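PDB 3K7Y: aspartate aminotransferase from Plasmodium falciparum, which probably catalyses the pyridoxal-phosphate-dependent transfer of an amino group between L-aspartate and 2-oxoglutarate, yielding oxaloacetate and L-glutamate. Local coordinates for residues E333-K338 with Y393-I398; N134-I139 with F144-I149; F86-K91 with N223-V228. One frame throughout, in Å; residues are numbered along the deposited sequence.

Contact 1: E333-K338 with Y393-I398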
loop_
_atom_site.group_PDB
_atom_site.type_symbol
_atom_site.label_atom_id
_atom_site.label_comp_id
_atom_site.label_asym_id
_atom_site.label_seq_id
_atom_site.Cartn_x
_atom_site.Cartn_y
_atom_site.Cartn_z
ATOM N N GLU A 333 37.361 -0.884 -23.438
ATOM C CA GLU A 333 38.036 -1.029 -24.721
ATOM C C GLU A 333 39.542 -0.955 -24.471
ATOM O O GLU A 333 40.314 -1.632 -25.152
ATOM C CB GLU A 333 37.615 0.049 -25.722
ATOM C CG GLU A 333 38.280 1.405 -25.476
ATOM C CD GLU A 333 38.748 2.107 -26.751
ATOM O OE1 GLU A 333 37.874 2.506 -27.559
ATOM O OE2 GLU A 333 39.990 2.271 -26.939
ATOM N N THR A 334 39.937 -0.134 -23.489
ATOM C CA THR A 334 41.338 0.047 -23.100
ATOM C C THR A 334 41.873 -1.150 -22.329
ATOM O O THR A 334 42.637 -1.931 -22.876
ATOM C CB THR A 334 41.568 1.345 -22.294
ATOM O OG1 THR A 334 41.289 2.472 -23.131
ATOM C CG2 THR A 334 43.013 1.441 -21.806
ATOM N N TYR A 335 41.473 -1.311 -21.069
ATOM C CA TYR A 335 42.050 -2.364 -20.218
ATOM C C TYR A 335 42.068 -3.712 -20.886
ATOM O O TYR A 335 42.996 -4.498 -20.702
ATOM C CB TYR A 335 41.314 -2.460 -18.894
ATOM C CG TYR A 335 41.724 -1.356 -17.989
ATOM C CD1 TYR A 335 42.737 -1.540 -17.055
ATOM C CD2 TYR A 335 41.142 -0.103 -18.104
ATOM C CE1 TYR A 335 43.140 -0.498 -16.232
ATOM C CE2 TYR A 335 41.534 0.940 -17.295
ATOM C CZ TYR A 335 42.529 0.739 -16.362
ATOM O OH TYR A 335 42.894 1.782 -15.559
ATOM N N GLN A 336 41.016 -3.960 -21.656
ATOM C CA GLN A 336 40.940 -5.062 -22.591
ATOM C C GLN A 336 42.286 -5.416 -23.253
ATOM O O GLN A 336 42.640 -6.590 -23.309
ATOM C CB GLN A 336 39.920 -4.705 -23.662
ATOM C CG GLN A 336 39.398 -5.888 -24.408
ATOM C CD GLN A 336 38.622 -5.513 -25.635
ATOM O OE1 GLN A 336 37.569 -6.087 -25.891
ATOM N NE2 GLN A 336 39.136 -4.556 -26.413
ATOM N N LYS A 337 43.010 -4.397 -23.740
ATOM C CA LYS A 337 44.324 -4.534 -24.396
ATOM C C LYS A 337 45.386 -5.220 -23.533
ATOM O O LYS A 337 46.217 -5.981 -24.041
ATOM C CB LYS A 337 44.888 -3.158 -24.773
ATOM C CG LYS A 337 44.207 -2.398 -25.896
ATOM C CD LYS A 337 44.854 -1.011 -26.034
ATOM C CE LYS A 337 43.842 0.079 -26.390
ATOM N NZ LYS A 337 44.261 1.400 -25.827
ATOM N N LYS A 338 45.388 -4.903 -22.243
ATOM C CA LYS A 338 46.325 -5.506 -21.313
ATOM C C LYS A 338 46.205 -7.030 -21.295
ATOM O O LYS A 338 47.197 -7.746 -21.103
ATOM C CB LYS A 338 46.140 -4.931 -19.902
ATOM C CG LYS A 338 46.613 -3.490 -19.756
ATOM C CD LYS A 338 46.556 -2.998 -18.312
ATOM C CE LYS A 338 47.035 -1.539 -18.227
ATOM N NZ LYS A 338 46.841 -0.904 -16.887
ATOM N N TYR A 393 39.333 0.323 -11.448
ATOM C CA TYR A 393 39.200 -0.914 -10.700
ATOM C C TYR A 393 38.191 -1.853 -11.372
ATOM O O TYR A 393 38.515 -3.002 -11.695
ATOM C CB TYR A 393 38.824 -0.639 -9.248
ATOM C CG TYR A 393 38.777 -1.895 -8.424
ATOM C CD1 TYR A 393 39.954 -2.553 -8.058
ATOM C CD2 TYR A 393 37.556 -2.447 -8.027
ATOM C CE1 TYR A 393 39.918 -3.727 -7.302
ATOM C CE2 TYR A 393 37.507 -3.619 -7.270
ATOM C CZ TYR A 393 38.689 -4.253 -6.908
ATOM O OH TYR A 393 38.652 -5.412 -6.160
ATOM N N ILE A 394 36.988 -1.342 -11.611
ATOM C CA ILE A 394 35.911 -2.119 -12.207
ATOM C C ILE A 394 36.325 -2.728 -13.549
ATOM O O ILE A 394 36.269 -3.949 -13.737
ATOM C CB ILE A 394 34.652 -1.253 -12.413
ATOM C CG1 ILE A 394 34.145 -0.715 -11.078
ATOM C CG2 ILE A 394 33.565 -2.057 -13.090
ATOM C CD1 ILE A 394 33.072 0.321 -11.211
ATOM N N ALA A 395 36.742 -1.856 -14.465
ATOM C CA ALA A 395 37.009 -2.225 -15.847
ATOM C C ALA A 395 38.145 -3.223 -15.903
ATOM O O ALA A 395 38.066 -4.223 -16.623
ATOM C CB ALA A 395 37.323 -0.985 -16.676
ATOM N N ASP A 396 39.183 -2.955 -15.118
ATOM C CA ASP A 396 40.269 -3.895 -14.926
ATOM C C ASP A 396 39.733 -5.265 -14.509
ATOM O O ASP A 396 39.871 -6.230 -15.254
ATOM C CB ASP A 396 41.268 -3.354 -13.901
ATOM C CG ASP A 396 42.417 -4.305 -13.641
ATOM O OD1 ASP A 396 42.564 -5.327 -14.353
ATOM O OD2 ASP A 396 43.183 -4.019 -12.707
ATOM N N LYS A 397 39.095 -5.342 -13.346
ATOM C CA LYS A 397 38.625 -6.622 -12.821
ATOM C C LYS A 397 37.724 -7.422 -13.774
ATOM O O LYS A 397 37.754 -8.657 -13.760
ATOM C CB LYS A 397 37.947 -6.440 -11.462
ATOM C CG LYS A 397 38.908 -6.122 -10.298
ATOM C CD LYS A 397 40.080 -7.097 -10.231
ATOM C CE LYS A 397 41.043 -6.758 -9.108
ATOM N NZ LYS A 397 41.796 -5.498 -9.365
ATOM N N ILE A 398 36.942 -6.713 -14.594
ATOM C CA ILE A 398 36.073 -7.311 -15.613
ATOM C C ILE A 398 36.890 -8.024 -16.669
ATOM O O ILE A 398 36.561 -9.132 -17.089
ATOM C CB ILE A 398 35.219 -6.240 -16.318
ATOM C CG1 ILE A 398 33.992 -5.877 -15.472
ATOM C CG2 ILE A 398 34.762 -6.730 -17.693
ATOM C CD1 ILE A 398 33.023 -4.913 -16.156
#

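Contact 2: N134-I139 with F144-I149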
loop_
_atom_site.group_PDB
_atom_site.type_symbol
_atom_site.label_atom_id
_atom_site.label_comp_id
_atom_site.label_asym_id
_atom_site.label_seq_id
_atom_site.Cartn_x
_atom_site.Cartn_y
_atom_site.Cartn_z
ATOM N N ASN A 134 9.982 -9.054 -11.724
ATOM C CA ASN A 134 8.751 -9.058 -10.931
ATOM C C ASN A 134 7.491 -9.275 -11.776
ATOM O O ASN A 134 6.631 -10.076 -11.389
ATOM C CB ASN A 134 8.630 -7.860 -9.981
ATOM C CG ASN A 134 8.275 -8.285 -8.544
ATOM O OD1 ASN A 134 8.588 -7.587 -7.562
ATOM N ND2 ASN A 134 7.651 -9.451 -8.415
ATOM N N HIS A 135 7.388 -8.649 -12.944
ATOM C CA HIS A 135 6.279 -8.982 -13.817
ATOM C C HIS A 135 6.039 -10.495 -13.808
ATOM O O HIS A 135 4.906 -10.945 -13.603
ATOM C CB HIS A 135 6.507 -8.520 -15.263
ATOM C CG HIS A 135 6.478 -7.031 -15.458
ATOM N ND1 HIS A 135 6.095 -6.146 -14.468
ATOM C CD2 HIS A 135 6.762 -6.277 -16.544
ATOM C CE1 HIS A 135 6.168 -4.911 -14.929
ATOM N NE2 HIS A 135 6.569 -4.962 -16.187
ATOM N N VAL A 136 7.091 -11.289 -14.016
ATOM C CA VAL A 136 6.928 -12.743 -14.017
ATOM C C VAL A 136 6.241 -13.166 -12.729
ATOM O O VAL A 136 5.179 -13.802 -12.791
ATOM C CB VAL A 136 8.239 -13.528 -14.185
ATOM C CG1 VAL A 136 7.966 -14.997 -14.138
ATOM C CG2 VAL A 136 8.896 -13.204 -15.501
ATOM N N ASN A 137 6.820 -12.788 -11.583
ATOM C CA ASN A 137 6.288 -13.207 -10.277
ATOM C C ASN A 137 4.856 -12.730 -10.051
ATOM O O ASN A 137 3.993 -13.490 -9.628
ATOM C CB ASN A 137 7.179 -12.734 -9.113
ATOM C CG ASN A 137 6.780 -13.368 -7.760
ATOM O OD1 ASN A 137 6.959 -14.569 -7.547
ATOM N ND2 ASN A 137 6.238 -12.566 -6.859
ATOM N N MET A 138 4.621 -11.465 -10.347
ATOM C CA MET A 138 3.316 -10.871 -10.117
ATOM C C MET A 138 2.228 -11.510 -10.990
ATOM O O MET A 138 1.127 -11.782 -10.516
ATOM C CB MET A 138 3.357 -9.377 -10.372
ATOM C CG MET A 138 4.261 -8.592 -9.475
ATOM S SD MET A 138 3.573 -6.940 -9.570
ATOM C CE MET A 138 2.903 -6.765 -7.930
ATOM N N ILE A 139 2.541 -11.738 -12.266
ATOM C CA ILE A 139 1.592 -12.354 -13.177
ATOM C C ILE A 139 1.290 -13.779 -12.759
ATOM O O ILE A 139 0.131 -14.136 -12.554
ATOM C CB ILE A 139 2.103 -12.361 -14.624
ATOM C CG1 ILE A 139 1.822 -11.018 -15.285
ATOM C CG2 ILE A 139 1.400 -13.448 -15.428
ATOM C CD1 ILE A 139 3.004 -10.133 -15.423
ATOM N N PHE A 144 -2.279 -16.665 -14.151
ATOM C CA PHE A 144 -2.477 -16.306 -15.539
ATOM C C PHE A 144 -1.510 -17.211 -16.307
ATOM O O PHE A 144 -0.539 -17.713 -15.727
ATOM C CB PHE A 144 -2.013 -14.876 -15.797
ATOM C CG PHE A 144 -2.932 -13.787 -15.295
ATOM C CD1 PHE A 144 -4.082 -13.446 -15.993
ATOM C CD2 PHE A 144 -2.576 -13.016 -14.176
ATOM C CE1 PHE A 144 -4.890 -12.410 -15.545
ATOM C CE2 PHE A 144 -3.382 -11.974 -13.721
ATOM C CZ PHE A 144 -4.532 -11.678 -14.396
ATOM N N ASN A 145 -1.764 -17.422 -17.600
ATOM C CA ASN A 145 -0.775 -18.051 -18.462
ATOM C C ASN A 145 0.162 -16.959 -18.815
ATOM O O ASN A 145 -0.278 -15.894 -19.207
ATOM C CB ASN A 145 -1.389 -18.565 -19.755
ATOM C CG ASN A 145 -2.360 -19.690 -19.533
ATOM O OD1 ASN A 145 -2.182 -20.518 -18.627
ATOM N ND2 ASN A 145 -3.409 -19.733 -20.359
ATOM N N LEU A 146 1.453 -17.199 -18.653
ATOM C CA LEU A 146 2.444 -16.210 -19.051
ATOM C C LEU A 146 3.125 -16.689 -20.311
ATOM O O LEU A 146 3.734 -17.776 -20.323
ATOM C CB LEU A 146 3.492 -15.945 -17.955
ATOM C CG LEU A 146 4.508 -14.858 -18.353
ATOM C CD1 LEU A 146 3.844 -13.489 -18.400
ATOM C CD2 LEU A 146 5.732 -14.811 -17.440
ATOM N N LYS A 147 3.022 -15.876 -21.364
ATOM C CA LYS A 147 3.687 -16.185 -22.623
ATOM C C LYS A 147 4.644 -15.083 -23.032
ATOM O O LYS A 147 4.426 -13.912 -22.688
ATOM C CB LYS A 147 2.664 -16.481 -23.709
ATOM C CG LYS A 147 1.918 -17.772 -23.449
ATOM C CD LYS A 147 0.744 -17.962 -24.379
ATOM C CE LYS A 147 0.220 -19.360 -24.217
ATOM N NZ LYS A 147 1.361 -20.324 -24.244
ATOM N N TYR A 148 5.695 -15.471 -23.762
ATOM C CA TYR A 148 6.793 -14.569 -24.111
ATOM C C TYR A 148 6.827 -14.238 -25.578
ATOM O O TYR A 148 6.740 -15.133 -26.399
ATOM C CB TYR A 148 8.146 -15.172 -23.728
ATOM C CG TYR A 148 8.305 -15.445 -22.253
ATOM C CD1 TYR A 148 9.161 -14.665 -21.461
ATOM C CD2 TYR A 148 7.593 -16.483 -21.642
ATOM C CE1 TYR A 148 9.300 -14.921 -20.096
ATOM C CE2 TYR A 148 7.722 -16.744 -20.294
ATOM C CZ TYR A 148 8.575 -15.969 -19.521
ATOM O OH TYR A 148 8.681 -16.256 -18.178
ATOM N N ILE A 149 6.978 -12.950 -25.885
ATOM C CA ILE A 149 7.195 -12.444 -27.245
ATOM C C ILE A 149 8.695 -12.179 -27.468
ATOM O O ILE A 149 9.359 -11.621 -26.580
ATOM C CB ILE A 149 6.414 -11.118 -27.472
ATOM C CG1 ILE A 149 4.917 -11.384 -27.582
ATOM C CG2 ILE A 149 6.861 -10.391 -28.733
ATOM C CD1 ILE A 149 4.097 -10.101 -27.770
#

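Contact 3: F86-K91 with N223-V228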
loop_
_atom_site.group_PDB
_atom_site.type_symbol
_atom_site.label_atom_id
_atom_site.label_comp_id
_atom_site.label_asym_id
_atom_site.label_seq_id
_atom_site.Cartn_x
_atom_site.Cartn_y
_atom_site.Cartn_z
ATOM N N PHE A 86 0.427 11.967 -21.246
ATOM C CA PHE A 86 -0.318 12.313 -22.462
ATOM C C PHE A 86 0.022 13.714 -22.969
ATOM O O PHE A 86 -0.497 14.145 -23.988
ATOM C CB PHE A 86 -1.839 12.186 -22.243
ATOM C CG PHE A 86 -2.321 10.769 -21.922
ATOM C CD1 PHE A 86 -2.709 9.897 -22.940
ATOM C CD2 PHE A 86 -2.428 10.329 -20.606
ATOM C CE1 PHE A 86 -3.164 8.608 -22.647
ATOM C CE2 PHE A 86 -2.879 9.044 -20.310
ATOM C CZ PHE A 86 -3.248 8.186 -21.331
ATOM N N GLY A 87 0.893 14.413 -22.250
ATOM C CA GLY A 87 1.347 15.740 -22.643
ATOM C C GLY A 87 0.296 16.781 -22.372
ATOM O O GLY A 87 -0.500 16.638 -21.442
ATOM N N ASN A 88 0.312 17.837 -23.183
ATOM C CA ASN A 88 -0.753 18.839 -23.175
ATOM C C ASN A 88 -0.794 19.675 -24.456
ATOM O O ASN A 88 0.239 20.117 -24.952
ATOM C CB ASN A 88 -0.710 19.738 -21.924
ATOM C CG ASN A 88 0.516 20.617 -21.866
ATOM O OD1 ASN A 88 0.407 21.832 -21.724
ATOM N ND2 ASN A 88 1.694 20.009 -21.967
ATOM N N ASN A 89 -1.992 19.860 -25.000
ATOM C CA ASN A 89 -3.170 19.229 -24.433
ATOM C C ASN A 89 -3.580 17.977 -25.199
ATOM O O ASN A 89 -3.128 17.737 -26.323
ATOM C CB ASN A 89 -4.310 20.240 -24.261
ATOM C CG ASN A 89 -4.124 21.125 -23.028
ATOM O OD1 ASN A 89 -5.040 21.286 -22.222
ATOM N ND2 ASN A 89 -2.934 21.697 -22.878
ATOM N N SER A 90 -4.423 17.177 -24.562
ATOM C CA SER A 90 -4.759 15.870 -25.061
ATOM C C SER A 90 -6.212 15.825 -25.506
ATOM O O SER A 90 -7.051 16.546 -24.969
ATOM C CB SER A 90 -4.505 14.867 -23.948
ATOM O OG SER A 90 -4.928 13.569 -24.290
ATOM N N LYS A 91 -6.492 14.998 -26.513
ATOM C CA LYS A 91 -7.867 14.633 -26.893
ATOM C C LYS A 91 -8.549 13.860 -25.746
ATOM O O LYS A 91 -9.763 13.931 -25.571
ATOM C CB LYS A 91 -7.852 13.753 -28.160
ATOM C CG LYS A 91 -7.508 14.450 -29.487
ATOM C CD LYS A 91 -8.763 14.986 -30.185
ATOM C CE LYS A 91 -8.653 14.930 -31.713
ATOM N NZ LYS A 91 -7.788 15.990 -32.291
ATOM N N ASN A 223 14.993 15.226 -23.576
ATOM C CA ASN A 223 13.625 15.667 -23.364
ATOM C C ASN A 223 12.856 14.482 -22.835
ATOM O O ASN A 223 13.037 13.369 -23.316
ATOM C CB ASN A 223 13.004 16.178 -24.673
ATOM C CG ASN A 223 11.573 16.697 -24.498
ATOM O OD1 ASN A 223 10.926 16.477 -23.471
ATOM N ND2 ASN A 223 11.076 17.385 -25.514
ATOM N N LEU A 224 12.008 14.714 -21.839
ATOM C CA LEU A 224 11.314 13.612 -21.172
ATOM C C LEU A 224 9.940 13.356 -21.773
ATOM O O LEU A 224 9.271 12.383 -21.420
ATOM C CB LEU A 224 11.248 13.820 -19.651
ATOM C CG LEU A 224 10.388 14.965 -19.131
ATOM C CD1 LEU A 224 8.998 14.462 -18.823
ATOM C CD2 LEU A 224 11.010 15.561 -17.890
ATOM N N GLU A 225 9.517 14.218 -22.684
ATOM C CA GLU A 225 8.319 13.923 -23.444
ATOM C C GLU A 225 8.663 12.932 -24.539
ATOM O O GLU A 225 7.799 12.190 -24.978
ATOM C CB GLU A 225 7.676 15.184 -24.020
ATOM C CG GLU A 225 7.102 16.113 -22.958
ATOM C CD GLU A 225 6.120 17.143 -23.509
ATOM O OE1 GLU A 225 5.107 17.406 -22.824
ATOM O OE2 GLU A 225 6.341 17.686 -24.616
ATOM N N GLU A 226 9.930 12.917 -24.962
ATOM C CA GLU A 226 10.415 11.950 -25.961
ATOM C C GLU A 226 10.092 10.521 -25.513
ATOM O O GLU A 226 9.403 9.791 -26.224
ATOM C CB GLU A 226 11.931 12.090 -26.217
ATOM C CG GLU A 226 12.373 13.046 -27.344
ATOM C CD GLU A 226 13.785 12.721 -27.897
ATOM O OE1 GLU A 226 13.901 11.698 -28.615
ATOM O OE2 GLU A 226 14.767 13.480 -27.630
ATOM N N ASP A 227 10.564 10.156 -24.318
ATOM C CA ASP A 227 10.450 8.801 -23.755
ATOM C C ASP A 227 9.066 8.176 -23.838
ATOM O O ASP A 227 8.922 6.954 -23.764
ATOM C CB ASP A 227 10.883 8.815 -22.292
ATOM C CG ASP A 227 12.377 8.956 -22.130
ATOM O OD1 ASP A 227 13.115 8.786 -23.124
ATOM O OD2 ASP A 227 12.824 9.234 -21.001
ATOM N N VAL A 228 8.056 9.022 -23.999
ATOM C CA VAL A 228 6.672 8.591 -23.957
ATOM C C VAL A 228 5.953 8.857 -25.296
ATOM O O VAL A 228 4.726 8.961 -25.349
ATOM C CB VAL A 228 5.972 9.257 -22.742
ATOM C CG1 VAL A 228 5.158 10.492 -23.149
ATOM C CG2 VAL A 228 5.141 8.261 -21.984
#

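Contact 1: E333-K338 with Y393-I398
The phenol ring of Tyr335 lies against Ala395 and Asp396 of helix 390-403, and it belongs to the only side chain of 333-338 in the contact. Its CD1 comes 3.9 Å from CB of Asp396, and CE1 follows along the same methylene. The ring carbon on the other side of CG, CD2, lies 4.2 Å from CB of Ala395, which approaches the ring obliquely. One face of the ring looks onto the backbone of the second helix: Asp396 N sits 4.1 Å above the ring plane of Tyr335, displaced toward the rim. The first torsion of Tyr335 (chi1 -77°) turns CG away from its own carbonyl carbon and sends the ring across to residues 393-398. In the class I aminotransferase fold, this joins the end of the long helix 304-335 to helix 390-403, close to the C terminus. Deeper between the two helices, Ala395 and Ile398 also pack on Leu332. The carboxylate of Asp396 is extended from the backbone N (chi1 179°), and its plane is only 16° from that of the Tyr335 ring, although the two side chains cross at about a right angle. Its OD1 is hydrogen-bonded to the hydroxyl of Tyr339, just beyond the first segment, while OD2 has a long salt bridge of 3.9 Å with Lys397 NZ.

Contact 2: N134-I139 with F144-I149
Ile139 overlaps both Phe144 and Leu146 through a single methyl group, CG2. This branch stands 3.7 Å from CB of Phe144 and 3.8 Å from CD1 of Leu146. It reaches them because chi1 of -83° places CG2 opposite the backbone N of Ile139, alongside the carbonyl carbon. The carbonyl oxygen of the same residue lies in the plane of the Phe144 ring, at its CD2 edge, and Phe144 also has a cation-pi partner in Lys118. Leu146 forks between two residues about one helical turn apart: CD1 goes to Ile139, whereas CD2 rests 4.0 Å from CG1 of Val136 and equally near its CG2. The side chains of Ile139 and Val136 cross that of Leu146 at about a right angle. Farther along the strand, Tyr148 swings its ring end back toward the helix, and its OH lies 4.1 Å from CG2 of Val136; Pro131 touches both residues. No hydrogen bond joins the two segments. The axes of the helix 134-139 and strand 145-149 segments approach to 9.4 Å and run nearly antiparallel, at 153°. Strand 145-153 bonds through its backbone to strand 124-128, which it follows in parallel, and helix 133-140 makes the connection. This is a beta-alpha-beta crossover of the large sheet of the cofactor-binding domain, and the side chain of Ile139 is about 10 Å from the bound pyridoxal phosphate.

Contact 3: F86-K91 with N223-V228
An Asx turn ahead of helix 229-235 presents Glu225 to Gly87, the residue at which the chain leaves helix 75-86. In the turn, OD1 of Asn223 accepts the backbone N-H of Glu225 at 2.8 Å. The bond is nearly straight at the hydrogen (169°), but its donor stands well above the carbonyl plane of the Asn223 amide. The contact itself is small and loose. Glu225 OE1 lies 4.1 Å from Gly87 CA and 4.4 Å from Asn88 ND2, and no hydrogen bond forms between the segments. Glu225 reaches this far because its chain is stretched beyond CG, with CG set opposite its own carbonyl carbon (chi1 -67°). The carboxylate has a stronger partner elsewhere: OE1 forms a salt bridge with Arg232, one turn into the following helix, which would tend to hold the carboxylate in place beside the glycine. Gly87 has a positive phi (76°), a backbone shape that glycine adopts readily, and it meets the carboxylate oxygen with main chain alone. The amide of Asn88 comes in from beside it, its end leaning toward Glu225, before a cis peptide bond leads on to Asn89. On the other side of the contact, Val228 takes the N-cap position of helix 229-235, and its N makes a weak bond to Glu225 O. Asp227, in the helix-like run before it, accepts through OD2 from the backbone N of both Gly218 and Gly220. Leu224 packs on Ile311 and Leu314 of the long helix 304-335. The contact thus brings the loop that leads from helix 75-86 to strand 98-104 against the one that leads from strand 209-214 to helix 229-235.

Overall arrangement
From the N terminus, the chain first passes residues 86-91, with 131 residues before their partner. Within that interval contact 2 opens and closes across a link of only four residues, so the local crossover unit lies wholly inside the long excursion that contact 3 completes at 223-228. Contact 1 follows in series, its segments separated by 54 residues. No two contacts cross or touch. Contacts 2 and 3, on the large sheet and its connecting loops, have centres about 28 Å apart; the centre of contact 1 lies about 37 and 41 Å from theirs, at the far end of helix 304-335. The same helix also borders segment 223-228.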